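Local coordinates for endo-xylogalacturonan hydrolase A (Aspergillus tubingensis, PDB 4C2L), which hydrolyses xylogalacturonan, the xylose-substituted galacturonan of the hairy regions of pectin, and needs that xylose substitution for activity, at residues A[203-208]-A[226-231]; A[298-303]-A[343-348]. All blocks are in the same frame, centred on the assembly; numbering follows the deposited sequence.

Both contacts pair strands of successive turns of one right-handed parallel beta-helix. They follow each other along the chain, neither nested nor crossed. Interaction 1 comes first: residues 203-208 and 226-231 close a turn of 17 intervening residues, and Cys212 lies in that turn. Interaction 2 opens later and closes a longer turn of 39 residues between 298-303 and 343-348, which includes helix 308-313. The two contacts lie on different faces of the helix. Strand 296-301 pairs in register with strand 339-344 on the face that also holds strands 213-215 and 235-240. The centres of interaction 1 and interaction 2 are about 26 Å apart, and their nearest atoms about 13 Å.

Interaction 1: residues A[203-208]-A[226-231]. With NAG (2-acetamido-2-deoxy-beta-D-glucopyranose), chain D.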
loop_
_atom_site.group_PDB
_atom_site.type_symbol
_atom_site.label_atom_id
_atom_site.label_comp_id
_atom_site.label_asym_id
_atom_site.label_seq_id
_atom_site.Cartn_x
_atom_site.Cartn_y
_atom_site.Cartn_z
ATOM N N GLU A 203 13.495 -1.730 0.070
ATOM C CA GLU A 203 14.217 -0.615 -0.563
ATOM C C GLU A 203 13.305 0.126 -1.535
ATOM O O GLU A 203 13.548 0.202 -2.744
ATOM C CB GLU A 203 15.508 -1.098 -1.226
ATOM C CG GLU A 203 16.474 -1.716 -0.215
ATOM C CD GLU A 203 17.112 -0.712 0.740
ATOM O OE1 GLU A 203 17.161 0.498 0.430
ATOM O OE2 GLU A 203 17.602 -1.151 1.821
ATOM N N VAL A 204 12.211 0.632 -0.991
ATOM C CA VAL A 204 11.253 1.383 -1.803
ATOM C C VAL A 204 11.051 2.781 -1.229
ATOM O O VAL A 204 11.190 2.995 -0.013
ATOM C CB VAL A 204 9.890 0.640 -1.969
ATOM C CG1 VAL A 204 10.101 -0.759 -2.517
ATOM C CG2 VAL A 204 9.119 0.591 -0.668
ATOM N N THR A 205 10.780 3.738 -2.110
ATOM C CA THR A 205 10.465 5.091 -1.712
ATOM C C THR A 205 9.073 5.425 -2.260
ATOM O O THR A 205 8.798 5.169 -3.437
ATOM C CB THR A 205 11.521 6.067 -2.257
ATOM O OG1 THR A 205 12.835 5.618 -1.876
ATOM C CG2 THR A 205 11.295 7.444 -1.720
ATOM N N VAL A 206 8.224 5.983 -1.418
ATOM C CA VAL A 206 6.844 6.300 -1.797
ATOM C C VAL A 206 6.548 7.750 -1.457
ATOM O O VAL A 206 6.789 8.206 -0.327
ATOM C CB VAL A 206 5.815 5.402 -1.064
ATOM C CG1 VAL A 206 4.385 5.743 -1.513
ATOM C CG2 VAL A 206 6.096 3.921 -1.304
ATOM N N VAL A 207 6.027 8.482 -2.435
ATOM C CA VAL A 207 5.478 9.809 -2.203
ATOM C C VAL A 207 4.041 9.717 -2.687
ATOM O O VAL A 207 3.795 9.496 -3.875
ATOM C CB VAL A 207 6.239 10.904 -2.997
ATOM C CG1 VAL A 207 5.534 12.264 -2.887
ATOM C CG2 VAL A 207 7.692 10.980 -2.557
ATOM N N ASN A 208 3.088 9.844 -1.770
ATOM C CA ASN A 208 1.682 9.637 -2.148
ATOM C C ASN A 208 0.727 10.343 -1.194
ATOM O O ASN A 208 1.117 11.266 -0.495
ATOM C CB ASN A 208 1.381 8.127 -2.204
ATOM C CG ASN A 208 1.341 7.487 -0.820
ATOM O OD1 ASN A 208 1.793 8.079 0.155
ATOM N ND2 ASN A 208 0.804 6.278 -0.736
ATOM N N THR A 226 13.071 -1.593 4.949
ATOM C CA THR A 226 13.643 -0.345 4.417
ATOM C C THR A 226 12.703 0.326 3.424
ATOM O O THR A 226 12.654 -0.009 2.234
ATOM C CB THR A 226 15.060 -0.522 3.824
ATOM O OG1 THR A 226 15.848 -1.315 4.716
ATOM C CG2 THR A 226 15.732 0.850 3.607
ATOM N N ILE A 227 11.951 1.276 3.941
ATOM C CA ILE A 227 10.962 1.962 3.147
ATOM C C ILE A 227 10.902 3.401 3.610
ATOM O O ILE A 227 11.043 3.697 4.813
ATOM C CB ILE A 227 9.587 1.242 3.229
ATOM C CG1 ILE A 227 8.555 1.933 2.338
ATOM C CG2 ILE A 227 9.077 1.168 4.674
ATOM C CD1 ILE A 227 7.371 1.034 2.010
ATOM N N SER A 228 10.755 4.304 2.648
ATOM C CA SER A 228 10.528 5.699 2.952
ATOM C C SER A 228 9.180 6.108 2.375
ATOM O O SER A 228 8.885 5.813 1.216
ATOM C CB SER A 228 11.641 6.557 2.345
ATOM O OG SER A 228 11.320 7.920 2.504
ATOM N N CYS A 229 8.374 6.780 3.187
ATOM C CA CYS A 229 7.025 7.205 2.785
ATOM C C CYS A 229 6.823 8.671 3.140
ATOM O O CYS A 229 7.023 9.071 4.296
ATOM C CB CYS A 229 5.947 6.386 3.509
ATOM S SG CYS A 229 6.283 4.608 3.653
ATOM N N THR A 230 6.394 9.464 2.163
ATOM C CA THR A 230 6.163 10.891 2.380
ATOM C C THR A 230 4.732 11.246 2.015
ATOM O O THR A 230 4.299 10.974 0.901
ATOM C CB THR A 230 7.132 11.745 1.529
ATOM O OG1 THR A 230 8.481 11.426 1.874
ATOM C CG2 THR A 230 6.906 13.212 1.770
ATOM N N GLY A 231 4.006 11.831 2.958
ATOM C CA GLY A 231 2.639 12.266 2.715
ATOM C C GLY A 231 1.616 11.154 2.822
ATOM O O GLY A 231 0.449 11.347 2.484
HETATM C C1 NAG D . 6.905 17.957 4.919
HETATM C C2 NAG D . 7.503 18.392 3.590
HETATM C C3 NAG D . 8.197 19.752 3.697
HETATM C C4 NAG D . 7.278 20.780 4.343
HETATM C C5 NAG D . 6.808 20.214 5.685
HETATM C C6 NAG D . 5.904 21.184 6.437
HETATM C C7 NAG D . 8.540 16.792 2.068
HETATM C C8 NAG D . 9.708 15.866 1.917
HETATM N N2 NAG D . 8.518 17.437 3.222
HETATM O O3 NAG D . 8.586 20.156 2.401
HETATM O O4 NAG D . 7.963 22.006 4.533
HETATM O O5 NAG D . 6.105 18.993 5.454
HETATM O O6 NAG D . 4.765 21.439 5.650
HETATM O O7 NAG D . 7.687 16.932 1.184
HETATM O O HOH W 1 9.393 9.001 0.580
#
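Two neighbouring rungs of the parallel beta-helix meet here, with Val204, Thr205, Val206 and Val207 paired to Ile227, Ser228, Cys229 and Thr230. Over residues 204-207 and 227-230 the strands run 6° from parallel, their axes 4.7 Å apart at closest. Backbone bonds alternate between the strands. Ser228 N gives to Val204 O (3.0 Å), and Val206 N to Ser228 O (2.7 Å). Thr230 N then gives to Val206 O, and Asn208 N to Thr230 O. At the corner, Thr226 O receives weak bonds from Glu203 N and Val204 N.

The buried face carries Val204, Val206, Ile227 and Cys229. Val204 CG2 sits between its own backbone N and carbonyl carbon (chi1 -54° places CG1 beside N) and presses on Ile227 CD1 at 3.2 Å, a tight fit. Cys229 is bonded to Cys212 in a disulfide, and Cys212 also packs on Val206 and Ile227.

Thr205, Val207, Ser228 and Thr230 line the outer face. Val207 and Thr230 lie side by side, CG2 of Val207 being 4.2 Å from CB of Thr230. One water donates to Val206 O (2.9 Å) and is hydrogen-bonded to both Ser228 OG and Thr230 OG1, so it bridges the two strands. Thr230 CG2 comes within 3.8 Å of O7 of the NAG.

Asn208 ND2 is held mainly by Thr188 O. This end of the pair leads towards Asp210 and His233, active-site residues by similarity. Parallel strands of successive turns, their side chains alternating between interior and surface, are characteristic of the right-handed beta-helix of GH28.

Interaction 2: residues A[298-303]-A[343-348]; sequences FQIQSC and LDCGAD
Asp344 N gives a hydrogen bond to Ile300 O at 3.0 Å, arriving 27° out of the carbonyl plane, where the paired strands end. Beyond it, Ser302 OG donates to Asp344 O at 2.7 Å, again from a tilted position. The Ser302 hydroxyl lies between its own backbone N and carbonyl carbon (chi1 59°), and this turns it towards residues 343-346. A side chain thus continues the link after strand 296-301 has finished.

The apolar contacts lie on the side of Phe298, Ile300 and Leu343. Leu343 CD2 meets the Phe298 ring at its edge, in the ring plane, 3.6 Å from CD2 of Phe298. The two side chains cross at about a right angle. The same ring stacks edge-to-face with Phe286. Ile300 is paired with Leu343, their CA atoms 4.6 Å apart. Ile300 CD1 lies 3.7 Å from Cys345 SG, and Ile300 CG2 is also near that sulfur. Further along, Ser302 CB packs 3.5 Å from Gly346 N.

Cys345 and Cys303 are each in a disulfide, with Cys351 and Cys311 respectively. Cys345 O accepts a hydrogen bond from Asn373 ND2, on the chain beyond strand 368-372. The parallel pairing of successive turns, with aromatic and aliphatic side chains stacked in the interior, is characteristic of a right-handed parallel beta-helix.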
loop_
_atom_site.group_PDB
_atom_site.type_symbol
_atom_site.label_atom_id
_atom_site.label_comp_id
_atom_site.label_asym_id
_atom_site.label_seq_id
_atom_site.Cartn_x
_atom_site.Cartn_y
_atom_site.Cartn_z
ATOM N N PHE A 298 1.979 6.221 16.301
ATOM C CA PHE A 298 1.221 4.967 16.212
ATOM C C PHE A 298 -0.229 5.196 16.552
ATOM O O PHE A 298 -0.561 6.037 17.405
ATOM C CB PHE A 298 1.822 3.888 17.121
ATOM C CG PHE A 298 1.427 2.494 16.725
ATOM C CD1 PHE A 298 2.125 1.823 15.725
ATOM C CD2 PHE A 298 0.340 1.861 17.320
ATOM C CE1 PHE A 298 1.753 0.539 15.332
ATOM C CE2 PHE A 298 -0.029 0.571 16.939
ATOM C CZ PHE A 298 0.672 -0.083 15.935
ATOM N N GLN A 299 -1.117 4.446 15.903
ATOM C CA GLN A 299 -2.525 4.638 16.155
ATOM C C GLN A 299 -3.252 3.315 16.069
ATOM O O GLN A 299 -2.965 2.506 15.189
ATOM C CB GLN A 299 -3.114 5.647 15.161
ATOM C CG GLN A 299 -4.583 5.945 15.388
ATOM C CD GLN A 299 -5.127 7.021 14.476
ATOM O OE1 GLN A 299 -4.483 7.412 13.493
ATOM N NE2 GLN A 299 -6.336 7.494 14.776
ATOM N N ILE A 300 -4.164 3.089 17.010
ATOM C CA ILE A 300 -5.096 1.992 16.892
ATOM C C ILE A 300 -6.489 2.582 16.819
ATOM O O ILE A 300 -6.907 3.352 17.711
ATOM C CB ILE A 300 -5.001 1.006 18.071
ATOM C CG1 ILE A 300 -3.613 0.337 18.101
ATOM C CG2 ILE A 300 -6.100 -0.049 17.948
ATOM C CD1 ILE A 300 -3.379 -0.502 19.346
ATOM N N GLN A 301 -7.201 2.211 15.759
ATOM C CA GLN A 301 -8.583 2.600 15.571
ATOM C C GLN A 301 -9.443 1.366 15.679
ATOM O O GLN A 301 -9.197 0.377 14.988
ATOM C CB GLN A 301 -8.778 3.253 14.195
ATOM C CG GLN A 301 -8.138 4.630 14.080
ATOM C CD GLN A 301 -8.069 5.093 12.636
ATOM O OE1 GLN A 301 -9.037 5.640 12.104
ATOM N NE2 GLN A 301 -6.940 4.857 11.993
ATOM N N SER A 302 -10.443 1.418 16.562
ATOM C CA SER A 302 -11.358 0.298 16.753
ATOM C C SER A 302 -12.795 0.690 16.407
ATOM O O SER A 302 -13.711 -0.135 16.485
ATOM C CB SER A 302 -11.303 -0.184 18.202
ATOM O OG SER A 302 -11.644 0.870 19.084
ATOM N N CYS A 303 -12.978 1.947 16.027
ATOM C CA CYS A 303 -14.297 2.473 15.663
ATOM C C CYS A 303 -14.250 2.960 14.207
ATOM O O CYS A 303 -14.895 3.949 13.836
ATOM C CB CYS A 303 -14.683 3.604 16.626
ATOM S SG CYS A 303 -16.422 4.121 16.548
ATOM N N LEU A 343 -4.052 5.054 21.067
ATOM C CA LEU A 343 -4.241 3.605 21.066
ATOM C C LEU A 343 -5.637 3.316 21.573
ATOM O O LEU A 343 -5.846 3.060 22.772
ATOM C CB LEU A 343 -3.177 2.920 21.932
ATOM C CG LEU A 343 -1.710 3.326 21.746
ATOM C CD1 LEU A 343 -0.777 2.547 22.665
ATOM C CD2 LEU A 343 -1.274 3.163 20.294
ATOM N N ASP A 344 -6.604 3.396 20.662
ATOM C CA ASP A 344 -7.991 3.184 21.021
ATOM C C ASP A 344 -8.416 1.729 20.771
ATOM O O ASP A 344 -9.143 1.442 19.815
ATOM C CB ASP A 344 -8.915 4.162 20.277
ATOM C CG ASP A 344 -10.288 4.269 20.928
ATOM O OD1 ASP A 344 -10.347 4.303 22.178
ATOM O OD2 ASP A 344 -11.304 4.323 20.207
ATOM N N CYS A 345 -7.968 0.812 21.628
ATOM C CA CYS A 345 -8.385 -0.588 21.485
ATOM C C CYS A 345 -9.877 -0.753 21.805
ATOM O O CYS A 345 -10.433 0.026 22.577
ATOM C CB CYS A 345 -7.533 -1.517 22.353
ATOM S SG CYS A 345 -6.017 -2.016 21.493
ATOM N N GLY A 346 -10.500 -1.764 21.202
ATOM C CA GLY A 346 -11.932 -2.000 21.364
ATOM C C GLY A 346 -12.263 -2.500 22.761
ATOM O O GLY A 346 -11.450 -3.152 23.405
ATOM N N ALA A 347 -13.461 -2.175 23.226
ATOM C CA ALA A 347 -13.871 -2.515 24.590
ATOM C C ALA A 347 -13.982 -4.012 24.821
ATOM O O ALA A 347 -13.736 -4.484 25.933
ATOM C CB ALA A 347 -15.189 -1.834 24.928
ATOM N N ASP A 348 -14.357 -4.755 23.784
ATOM C CA ASP A 348 -14.541 -6.200 23.897
ATOM C C ASP A 348 -13.451 -7.006 23.212
ATOM O O ASP A 348 -13.609 -8.208 22.991
ATOM C CB ASP A 348 -15.886 -6.611 23.300
ATOM C CG ASP A 348 -17.060 -6.116 24.112
ATOM O OD1 ASP A 348 -16.837 -5.448 25.147
ATOM O OD2 ASP A 348 -18.203 -6.393 23.698
#